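Local coordinates for RIM-binding protein, isoform F (Drosophila melanogaster, PDB 6Q9M) that probably helps couple synaptic vesicle recruitment to release sites at the presynaptic active zone, and carries a central array of fibronectin type III domains, at residues G154-P157 with S158-Y161; T53-A56 with N57-T60. All coordinates share one frame; numbering follows the deposited sequence.

Contact 1: residues G154-P157 with S158-Y161; sequences GLAP and STQY
Tyr161, near the start of strand 160-167, reaches back across a loop to the backbone of Ala156, making the tyrosine corner familiar from fibronectin type III domains and other Greek-key beta sandwiches. With CG anti to the carbonyl carbon and beside the backbone N (chi1 -70°), the ring lies back along the preceding chain and carries its hydroxyl to the far side of the turn. There Ala156 N donates to Tyr161 OH at 2.8 Å along an almost straight line (177°). A phenylalanine in place of Tyr161 would keep the ring but would probably leave the N-H of Ala156 without its acceptor and the loop less firmly tied to the strand. Leu155 suits the position before Ala156 because its branched end can spread over the aromatic surface: its CB lies 3.6 Å from Tyr161 CE2, while CD1 approaches the CD2-CE2 side of the ring. The Ala156 carbonyl oxygen meets the ring edge in its plane and accepts a hydrogen bond from Thr203 OG1. The chain turns at Ser158, whose phi is positive (53°), between the extended Pro157, suited by its restricted phi, and Thr159. Thr159 OG1 donates to Pro157 O at 2.7 Å, coming from above the carbonyl plane, and the threonine hydroxyl thus holds a backbone acceptor within the turn. On the ring face, Leu155 CD2 makes a CH-pi contact 3.9 Å from the Tyr161 centroid.

Contact 2: residues T53-A56 with N57-T60; sequences TVKA and NERT
Lys55 and Glu58 close a type I beta turn on the protein surface, where strand 49-55 ends and the loop leading to strand 61-65 begins in the first fibronectin type III domain. Across the turn, Glu58 N donates to Lys55 O at 3.1 Å. Ala56 and Asn57 occupy the two central positions: the small alanine adopts helix-like backbone angles easily, and asparagine is common at the second of these places. The glutamate side chain adds a second bond in the reverse sense. Its CG stands anti to the carbonyl carbon (chi1 -48°), and the extended chain beyond carries the carboxylate alongside the strand end, where Glu58 OE1 accepts the N-H of Lys55, 3.1 Å from Lys55 N. That bond is nearly straight, at 170°, and uses the anti lone pair of the carboxylate oxygen. Glutamate suits this place because it is long enough to reach the strand and ends in an acceptor. Its aliphatic part is also in contact, Glu58 CB lying 3.7 Å from Val54 CG1. Val54 in turn is buried, with its backbone paired to Tyr42 on the neighbouring strand 39-46. The lysine ammonium swings away, Lys55 NZ standing 6.5 Å from Glu58 OE1, so any attraction between the two charges is probably weak. The carboxylate thus serves the main-chain N-H of Lys55 and makes no salt bridge with that lysine's ammonium.

Contact 2 comes first along the chain and contact 1 later, each in a different fibronectin type III domain. Their centres lie 46 Å apart, on opposite sides of the chain's centre, and their nearest atoms are about 38 Å from each other, so neither touches the other. Residues 53-60 leave the outermost strand 49-55 of one four-stranded antiparallel sheet, whereas residues 154-161 lead into strand 160-167, an inner strand of the corresponding sheet in the next domain. Both sheets have the same strand order. The two contacts thus shape separate connections in successive modules of an extended array, each local to its own module and remote from the other.

Contact 1: residues G154-P157 with S158-Y161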
# COMPACT_ATOMS: atom_id res chain seq x y z
N GLY A 154 -8.09 2.09 18.21
CA GLY A 154 -9.34 1.60 18.78
C GLY A 154 -9.67 0.16 18.46
O GLY A 154 -10.83 -0.25 18.62
N LEU A 155 -8.69 -0.61 17.97
CA LEU A 155 -8.94 -2.00 17.64
C LEU A 155 -8.69 -2.89 18.86
O LEU A 155 -8.02 -2.50 19.82
CB LEU A 155 -8.05 -2.45 16.47
CG LEU A 155 -8.03 -1.56 15.22
CD1 LEU A 155 -7.31 -2.22 14.08
CD2 LEU A 155 -9.43 -1.18 14.80
N ALA A 156 -9.27 -4.06 18.83
CA ALA A 156 -9.08 -5.09 19.83
C ALA A 156 -8.05 -6.11 19.35
O ALA A 156 -7.89 -6.30 18.14
CB ALA A 156 -10.42 -5.79 20.13
N PRO A 157 -7.33 -6.77 20.25
CA PRO A 157 -6.28 -7.69 19.80
C PRO A 157 -6.87 -8.96 19.21
O PRO A 157 -8.01 -9.34 19.49
CB PRO A 157 -5.48 -8.00 21.08
CG PRO A 157 -6.25 -7.34 22.23
CD PRO A 157 -7.57 -6.88 21.70
N SER A 158 -6.07 -9.61 18.36
CA SER A 158 -6.42 -10.91 17.78
C SER A 158 -7.80 -10.91 17.11
O SER A 158 -8.55 -11.88 17.19
CB SER A 158 -6.34 -12.01 18.85
OG SER A 158 -6.00 -13.24 18.25
N THR A 159 -8.12 -9.81 16.42
CA THR A 159 -9.44 -9.59 15.88
C THR A 159 -9.34 -9.26 14.40
O THR A 159 -8.40 -8.58 13.96
CB THR A 159 -10.18 -8.43 16.58
OG1 THR A 159 -10.20 -8.65 18.00
CG2 THR A 159 -11.61 -8.30 16.05
N GLN A 160 -10.32 -9.74 13.64
CA GLN A 160 -10.34 -9.56 12.20
C GLN A 160 -11.04 -8.27 11.84
O GLN A 160 -12.11 -7.96 12.37
CB GLN A 160 -11.04 -10.72 11.51
CG GLN A 160 -10.10 -11.83 11.14
CD GLN A 160 -10.68 -13.17 11.45
OE1 GLN A 160 -11.80 -13.27 11.95
NE2 GLN A 160 -9.93 -14.22 11.16
N TYR A 161 -10.46 -7.54 10.89
CA TYR A 161 -11.00 -6.26 10.46
C TYR A 161 -11.00 -6.20 8.94
O TYR A 161 -10.07 -6.68 8.28
CB TYR A 161 -10.20 -5.11 11.05
CG TYR A 161 -10.40 -4.96 12.53
CD1 TYR A 161 -11.59 -4.45 13.04
CD2 TYR A 161 -9.41 -5.35 13.43
CE1 TYR A 161 -11.77 -4.30 14.40
CE2 TYR A 161 -9.59 -5.21 14.80
CZ TYR A 161 -10.78 -4.69 15.28
OH TYR A 161 -10.97 -4.53 16.63

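Contact 2: residues T53-A56 with N57-T60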
# COMPACT_ATOMS: atom_id res chain seq x y z
N THR A 53 10.19 16.33 -17.49
CA THR A 53 10.75 16.95 -16.30
C THR A 53 10.53 18.45 -16.43
O THR A 53 10.96 19.05 -17.42
CB THR A 53 12.23 16.63 -16.14
OG1 THR A 53 12.41 15.21 -16.00
CG2 THR A 53 12.77 17.31 -14.90
N VAL A 54 9.83 19.03 -15.47
CA VAL A 54 9.62 20.47 -15.39
C VAL A 54 10.46 21.00 -14.24
O VAL A 54 10.38 20.48 -13.12
CB VAL A 54 8.14 20.82 -15.20
CG1 VAL A 54 7.94 22.33 -15.24
CG2 VAL A 54 7.28 20.10 -16.25
N LYS A 55 11.26 22.03 -14.50
CA LYS A 55 12.10 22.58 -13.45
C LYS A 55 11.31 23.56 -12.59
O LYS A 55 10.21 23.99 -12.93
CB LYS A 55 13.32 23.28 -14.04
CG LYS A 55 14.12 22.46 -15.05
CD LYS A 55 15.30 21.75 -14.39
CE LYS A 55 16.03 20.83 -15.37
NZ LYS A 55 17.13 21.51 -16.13
N ALA A 56 11.92 23.94 -11.46
CA ALA A 56 11.16 24.57 -10.38
C ALA A 56 10.60 25.92 -10.81
O ALA A 56 9.48 26.28 -10.44
CB ALA A 56 12.04 24.73 -9.14
N ASN A 57 11.37 26.68 -11.59
CA ASN A 57 10.97 28.02 -11.97
C ASN A 57 10.25 28.07 -13.30
O ASN A 57 10.09 29.15 -13.88
CB ASN A 57 12.18 28.94 -11.98
CG ASN A 57 12.53 29.41 -10.61
OD1 ASN A 57 11.67 29.43 -9.73
ND2 ASN A 57 13.78 29.75 -10.39
N GLU A 58 9.80 26.93 -13.80
CA GLU A 58 8.96 26.95 -14.98
C GLU A 58 7.50 27.01 -14.56
O GLU A 58 7.17 26.92 -13.37
CB GLU A 58 9.24 25.72 -15.85
CG GLU A 58 10.72 25.47 -16.09
CD GLU A 58 10.97 24.67 -17.35
OE1 GLU A 58 11.03 23.43 -17.27
OE2 GLU A 58 11.11 25.30 -18.43
N ARG A 59 6.61 27.15 -15.53
CA ARG A 59 5.20 27.08 -15.22
C ARG A 59 4.86 25.62 -14.98
O ARG A 59 5.43 24.73 -15.61
CB ARG A 59 4.35 27.66 -16.35
CG ARG A 59 4.54 29.17 -16.53
CD ARG A 59 3.24 29.89 -16.84
NE ARG A 59 2.45 29.15 -17.82
CZ ARG A 59 1.54 29.70 -18.61
NH1 ARG A 59 0.87 28.95 -19.47
NH2 ARG A 59 1.30 31.01 -18.55
N THR A 60 3.97 25.39 -14.01
CA THR A 60 3.57 24.04 -13.59
C THR A 60 2.52 23.47 -14.53
O THR A 60 1.38 23.16 -14.15
CB THR A 60 3.09 24.05 -12.14
OG1 THR A 60 2.06 25.03 -11.99
CG2 THR A 60 4.23 24.37 -11.19